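PDB 3DV9: beta-phosphoglucomutase from Bacteroides vulgatus, which probably interconverts beta-glucose 1-phosphate and glucose 6-phosphate, using a bound magnesium ion. Local coordinates for residues 21-26 against 184-189; 125-130 against 147-152. All coordinates share one frame; numbering follows the deposited sequence.

Both contacts reach the parallel sheet of the Rossmann-like HAD fold, and their centres lie about 13 Å apart. Contact 1 pairs strand 25-29 with strand 185-189; contact 2 sets strand 126-130, the neighbour of 25-29 in the sheet, against the loop leading to strand 155-156. Along the chain contact 2 is nested within contact 1: 21-26, then 125-130, 147-152 and 184-189. The two are joined directly, with Lys24 O 2.9 Å from Thr126 N and Val26 O equally far from Met128 N, both probable hydrogen bonds. Strands 25-29 and 185-189 lead on to the magnesium site at their C-terminal ends, where Asp29 and Asn190 bind the ion with Asp31 and Glu65.

Contact 1 (21-26 against 184-189); sequences IDLKAV and EALVIE
Lys24 and Glu184 run side by side and point the same way, their chains touching along their lengths rather than meeting by their charges. Lys24 CE reaches 3.3 Å from Glu184 OE2, but the bend at the last torsion (chi4 -77°) turns the ammonium toward Asp22, where NZ makes a weak salt bridge to OD2 at 3.5 Å. Lys24 is modelled in two conformations, so its side-chain contacts, the weak bridge included, hold for one of them. A water settles the two nearby acids by donating to both, to Asp22 OD2 at 2.6 Å and to Glu184 OE2 at 2.7 Å; the other carboxylate oxygen, OE1, takes the backbone N of Lys181.

Behind these side chains Glu184 O is gripped twice. Lys24 N approaches at 2.8 Å, tilted out of the carbonyl plane, while Ala25 N comes in almost along the C=O axis at 3.0 Å. From there the strands run parallel, with Leu186 N bonding to Ala25 O at 3.2 Å. The two alanines lie on the sheet face packed by Phe180 and helix 169-178. On the opposite face the Val26 and Ile188 side chains cross obliquely, CG1 of Val26 lying 3.6 Å from CG1 of Ile188, and helix 230-244 lies against Leu186 and Ile188.

With an alanine in place of Glu184, the bridging water would probably lose one of its acceptors, Lys181 N its carboxylate partner, and Lys24 the chain it lies along. The chemistry thus changes along the pair: a hydrated cluster of two acids and a lysine at the strand start gives way to main-chain bonds and an apolar interior.

Contact 2 (125-130 against 147-152); sequences LTPMVV and PGIFQA
Pro127 O is held by two waters, each of which links it to the loop 147-152. One lies 2.7 Å from Pro127 O and also bonds to Ile149 O; the other bonds to Pro127 O at 3.0 Å and accepts from Gln151 N at 2.9 Å. The strand and loop make no direct hydrogen bond here, and Ile149 O has a further partner in Lys121 NZ.

Next to the waters the Phe150 ring is clamped between two methyls. Val129 CG2 stands over one face, 3.3 Å from the centre of the ring and only 15° off its normal, a close CH-pi contact. Ile149 CG2, its neighbour in sequence, lies over the opposite face. With CG1 of Val129 anti to the backbone N (chi1 -178°), it is the other methyl, CG2, that meets the ring. The water bound to Gln151 N sits at the ring's edge, in plane.

Pro127 closes the group from the side: its CB comes obliquely to Phe150 CE1 at 3.7 Å, and its CG touches Ile149 CG2 at 3.8 Å, the proline and isoleucine crossing at about a right angle. Leu117 of helix 113-122 and Leu142 of helix 139-145 also pack on Phe150. The arrangement belongs to a beta-alpha-beta crossover of the Rossmann-like HAD core: from strand 126-130 the chain runs through helix 139-145, and this loop returns it to the neighbouring parallel strand 155-156.

Contact 1 (21-26 against 184-189)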
loop_
_atom_site.group_PDB
_atom_site.type_symbol
_atom_site.label_atom_id
_atom_site.label_comp_id
_atom_site.label_asym_id
_atom_site.label_seq_id
_atom_site.Cartn_x
_atom_site.Cartn_y
_atom_site.Cartn_z
ATOM N N ILE A 21 10.441 17.003 8.841
ATOM C CA ILE A 21 9.715 15.772 9.133
ATOM C C ILE A 21 10.238 15.314 10.489
ATOM O O ILE A 21 11.432 15.142 10.673
ATOM C CB ILE A 21 9.925 14.667 8.030
ATOM C CG1 ILE A 21 9.073 14.997 6.774
ATOM C CG2 ILE A 21 9.576 13.236 8.575
ATOM C CD1 ILE A 21 9.467 14.258 5.515
ATOM N N ASP A 22 9.318 15.133 11.428
ATOM C CA ASP A 22 9.654 14.689 12.778
ATOM C C ASP A 22 9.145 13.240 12.911
ATOM O O ASP A 22 8.021 12.975 13.323
ATOM C CB ASP A 22 9.011 15.654 13.783
ATOM C CG ASP A 22 9.249 15.258 15.229
ATOM O OD1 ASP A 22 10.178 14.473 15.508
ATOM O OD2 ASP A 22 8.495 15.760 16.102
ATOM N N LEU A 23 9.981 12.315 12.472
ATOM C CA LEU A 23 9.526 10.974 12.198
ATOM C C LEU A 23 9.074 10.214 13.451
ATOM O O LEU A 23 9.859 10.056 14.408
ATOM C CB LEU A 23 10.613 10.192 11.468
ATOM C CG LEU A 23 10.179 8.801 10.991
ATOM C CD1 LEU A 23 9.027 8.869 10.024
ATOM C CD2 LEU A 23 11.333 8.073 10.292
ATOM N N LYS A 24 7.810 9.759 13.441
ATOM C CA LYS A 24 7.273 8.968 14.544
ATOM C C LYS A 24 6.666 7.654 14.075
ATOM O O LYS A 24 6.523 6.723 14.858
ATOM C CB LYS A 24 6.226 9.776 15.317
ATOM C CG LYS A 24 6.764 11.104 15.808
ATOM C CD LYS A 24 5.824 11.752 16.794
ATOM C CE LYS A 24 6.320 13.162 17.172
ATOM N NZ LYS A 24 7.459 13.171 18.135
ATOM N N ALA A 25 6.254 7.611 12.819
ATOM C CA ALA A 25 5.472 6.475 12.335
ATOM C C ALA A 25 5.841 6.132 10.895
ATOM O O ALA A 25 6.187 7.009 10.096
ATOM C CB ALA A 25 3.933 6.832 12.403
ATOM N N VAL A 26 5.697 4.855 10.554
ATOM C CA VAL A 26 5.931 4.388 9.176
ATOM C C VAL A 26 4.735 3.516 8.808
ATOM O O VAL A 26 4.477 2.485 9.443
ATOM C CB VAL A 26 7.287 3.624 8.975
ATOM C CG1 VAL A 26 7.531 3.336 7.447
ATOM C CG2 VAL A 26 8.477 4.416 9.550
ATOM N N GLU A 184 4.911 13.640 10.409
ATOM C CA GLU A 184 5.474 12.695 11.394
ATOM C C GLU A 184 5.485 11.261 10.869
ATOM O O GLU A 184 5.770 10.321 11.611
ATOM C CB GLU A 184 4.700 12.760 12.729
ATOM C CG GLU A 184 4.843 14.106 13.449
ATOM C CD GLU A 184 3.929 14.257 14.676
ATOM O OE1 GLU A 184 2.913 13.526 14.794
ATOM O OE2 GLU A 184 4.235 15.137 15.506
ATOM N N ALA A 185 5.072 11.088 9.614
ATOM C CA ALA A 185 4.936 9.754 9.034
ATOM C C ALA A 185 5.573 9.626 7.637
ATOM O O ALA A 185 5.865 10.632 6.970
ATOM C CB ALA A 185 3.451 9.341 8.993
ATOM N N LEU A 186 5.835 8.363 7.254
ATOM C CA LEU A 186 6.189 7.987 5.877
ATOM C C LEU A 186 5.137 6.978 5.389
ATOM O O LEU A 186 4.637 6.178 6.167
ATOM C CB LEU A 186 7.552 7.268 5.848
ATOM C CG LEU A 186 8.898 7.990 5.888
ATOM C CD1 LEU A 186 8.944 9.057 6.908
ATOM C CD2 LEU A 186 10.039 6.984 6.056
ATOM N N VAL A 187 4.814 7.015 4.101
ATOM C CA VAL A 187 3.985 5.979 3.491
ATOM C C VAL A 187 4.917 5.116 2.633
ATOM O O VAL A 187 5.723 5.640 1.875
ATOM C CB VAL A 187 2.860 6.584 2.618
ATOM C CG1 VAL A 187 2.219 5.508 1.699
ATOM C CG2 VAL A 187 1.797 7.271 3.506
ATOM N N ILE A 188 4.813 3.810 2.804
ATOM C CA ILE A 188 5.603 2.848 1.969
ATOM C C ILE A 188 4.614 2.100 1.082
ATOM O O ILE A 188 3.834 1.269 1.558
ATOM C CB ILE A 188 6.401 1.867 2.845
ATOM C CG1 ILE A 188 7.155 2.591 3.975
ATOM C CG2 ILE A 188 7.353 1.024 1.950
ATOM C CD1 ILE A 188 8.135 3.667 3.437
ATOM N N GLU A 189 4.672 2.395 -0.223
ATOM C CA GLU A 189 3.689 1.918 -1.192
ATOM C C GLU A 189 4.352 1.260 -2.405
ATOM O O GLU A 189 5.487 1.627 -2.768
ATOM C CB GLU A 189 2.796 3.085 -1.627
ATOM C CG GLU A 189 1.531 3.111 -0.776
ATOM C CD GLU A 189 0.489 2.005 -1.198
ATOM O OE1 GLU A 189 0.794 1.136 -2.076
ATOM O OE2 GLU A 189 -0.634 1.996 -0.634
HETATM O O HOH W 1 6.249 16.884 15.473
#

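Contact 2 (125-130 against 147-152)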
loop_
_atom_site.group_PDB
_atom_site.type_symbol
_atom_site.label_atom_id
_atom_site.label_comp_id
_atom_site.label_asym_id
_atom_site.label_seq_id
_atom_site.Cartn_x
_atom_site.Cartn_y
_atom_site.Cartn_z
ATOM N N LEU A 125 10.000 3.930 16.702
ATOM C CA LEU A 125 8.961 4.325 15.747
ATOM C C LEU A 125 7.774 3.355 15.737
ATOM O O LEU A 125 7.900 2.179 16.102
ATOM C CB LEU A 125 9.544 4.457 14.329
ATOM C CG LEU A 125 10.741 5.425 14.165
ATOM C CD1 LEU A 125 11.411 5.292 12.809
ATOM C CD2 LEU A 125 10.287 6.847 14.377
ATOM N N THR A 126 6.617 3.858 15.290
ATOM C CA THR A 126 5.396 3.065 15.261
ATOM C C THR A 126 5.073 2.553 13.870
ATOM O O THR A 126 4.691 3.341 13.005
ATOM C CB THR A 126 4.221 3.919 15.747
ATOM O OG1 THR A 126 4.508 4.358 17.076
ATOM C CG2 THR A 126 2.888 3.119 15.659
ATOM N N PRO A 127 5.257 1.235 13.630
ATOM C CA PRO A 127 4.874 0.733 12.329
ATOM C C PRO A 127 3.341 0.571 12.293
ATOM O O PRO A 127 2.732 0.226 13.310
ATOM C CB PRO A 127 5.579 -0.638 12.261
ATOM C CG PRO A 127 6.496 -0.710 13.459
ATOM C CD PRO A 127 5.850 0.175 14.470
HETATM N N MSE A 128 2.736 0.842 11.139
HETATM C CA MSE A 128 1.293 0.617 10.966
HETATM C C MSE A 128 1.103 -0.089 9.637
HETATM O O MSE A 128 1.933 0.056 8.729
HETATM C CB MSE A 128 0.495 1.943 10.981
HETATM C CG MSE A 128 0.765 2.819 12.227
HETATM SE SE MSE A 128 -0.435 4.371 12.264
HETATM C CE MSE A 128 -2.127 3.401 12.388
ATOM N N VAL A 129 0.020 -0.839 9.537
ATOM C CA VAL A 129 -0.376 -1.469 8.253
ATOM C C VAL A 129 -1.604 -0.768 7.726
ATOM O O VAL A 129 -2.540 -0.519 8.487
ATOM C CB VAL A 129 -0.683 -2.969 8.402
ATOM C CG1 VAL A 129 -1.043 -3.559 7.024
ATOM C CG2 VAL A 129 0.476 -3.671 8.967
ATOM N N VAL A 130 -1.597 -0.449 6.422
ATOM C CA VAL A 130 -2.731 0.208 5.744
ATOM C C VAL A 130 -3.079 -0.532 4.444
ATOM O O VAL A 130 -2.330 -0.464 3.455
ATOM C CB VAL A 130 -2.416 1.661 5.404
ATOM C CG1 VAL A 130 -3.649 2.313 4.705
ATOM C CG2 VAL A 130 -1.957 2.429 6.647
ATOM N N PRO A 147 6.574 -10.819 14.132
ATOM C CA PRO A 147 6.132 -11.010 15.522
ATOM C C PRO A 147 6.316 -9.745 16.391
ATOM O O PRO A 147 7.416 -9.156 16.451
ATOM C CB PRO A 147 6.996 -12.195 16.034
ATOM C CG PRO A 147 7.537 -12.854 14.829
ATOM C CD PRO A 147 7.684 -11.737 13.793
ATOM N N GLY A 148 5.221 -9.298 17.006
ATOM C CA GLY A 148 5.215 -8.126 17.870
ATOM C C GLY A 148 5.413 -6.775 17.192
ATOM O O GLY A 148 5.618 -5.764 17.877
ATOM N N ILE A 149 5.342 -6.745 15.859
ATOM C CA ILE A 149 5.619 -5.506 15.110
ATOM C C ILE A 149 4.362 -4.639 15.035
ATOM O O ILE A 149 4.434 -3.436 15.304
ATOM C CB ILE A 149 6.172 -5.787 13.671
ATOM C CG1 ILE A 149 7.492 -6.600 13.754
ATOM C CG2 ILE A 149 6.245 -4.458 12.800
ATOM C CD1 ILE A 149 8.619 -5.886 14.459
ATOM N N PHE A 150 3.225 -5.236 14.671
ATOM C CA PHE A 150 1.994 -4.477 14.445
ATOM C C PHE A 150 0.984 -4.648 15.559
ATOM O O PHE A 150 0.960 -5.688 16.219
ATOM C CB PHE A 150 1.336 -4.842 13.117
ATOM C CG PHE A 150 2.231 -4.617 11.939
ATOM C CD1 PHE A 150 2.525 -3.300 11.525
ATOM C CD2 PHE A 150 2.832 -5.700 11.301
ATOM C CE1 PHE A 150 3.380 -3.070 10.443
ATOM C CE2 PHE A 150 3.684 -5.502 10.224
ATOM C CZ PHE A 150 3.962 -4.186 9.787
ATOM N N GLN A 151 0.145 -3.623 15.722
ATOM C CA GLN A 151 -0.898 -3.558 16.763
ATOM C C GLN A 151 -2.285 -3.371 16.121
ATOM O O GLN A 151 -2.418 -2.595 15.183
ATOM C CB GLN A 151 -0.611 -2.360 17.688
ATOM C CG GLN A 151 0.355 -2.609 18.849
ATOM C CD GLN A 151 0.098 -1.693 20.062
ATOM O OE1 GLN A 151 0.868 -0.762 20.323
ATOM N NE2 GLN A 151 -0.980 -1.958 20.805
ATOM N N ALA A 152 -3.326 -4.034 16.656
ATOM C CA ALA A 152 -4.721 -3.924 16.150
ATOM C C ALA A 152 -5.312 -2.533 16.153
ATOM O O ALA A 152 -6.108 -2.160 15.271
ATOM C CB ALA A 152 -5.643 -4.844 16.966
HETATM O O HOH W 2 2.769 -1.032 15.741
HETATM O O HOH W 3 0.318 -1.506 13.796
#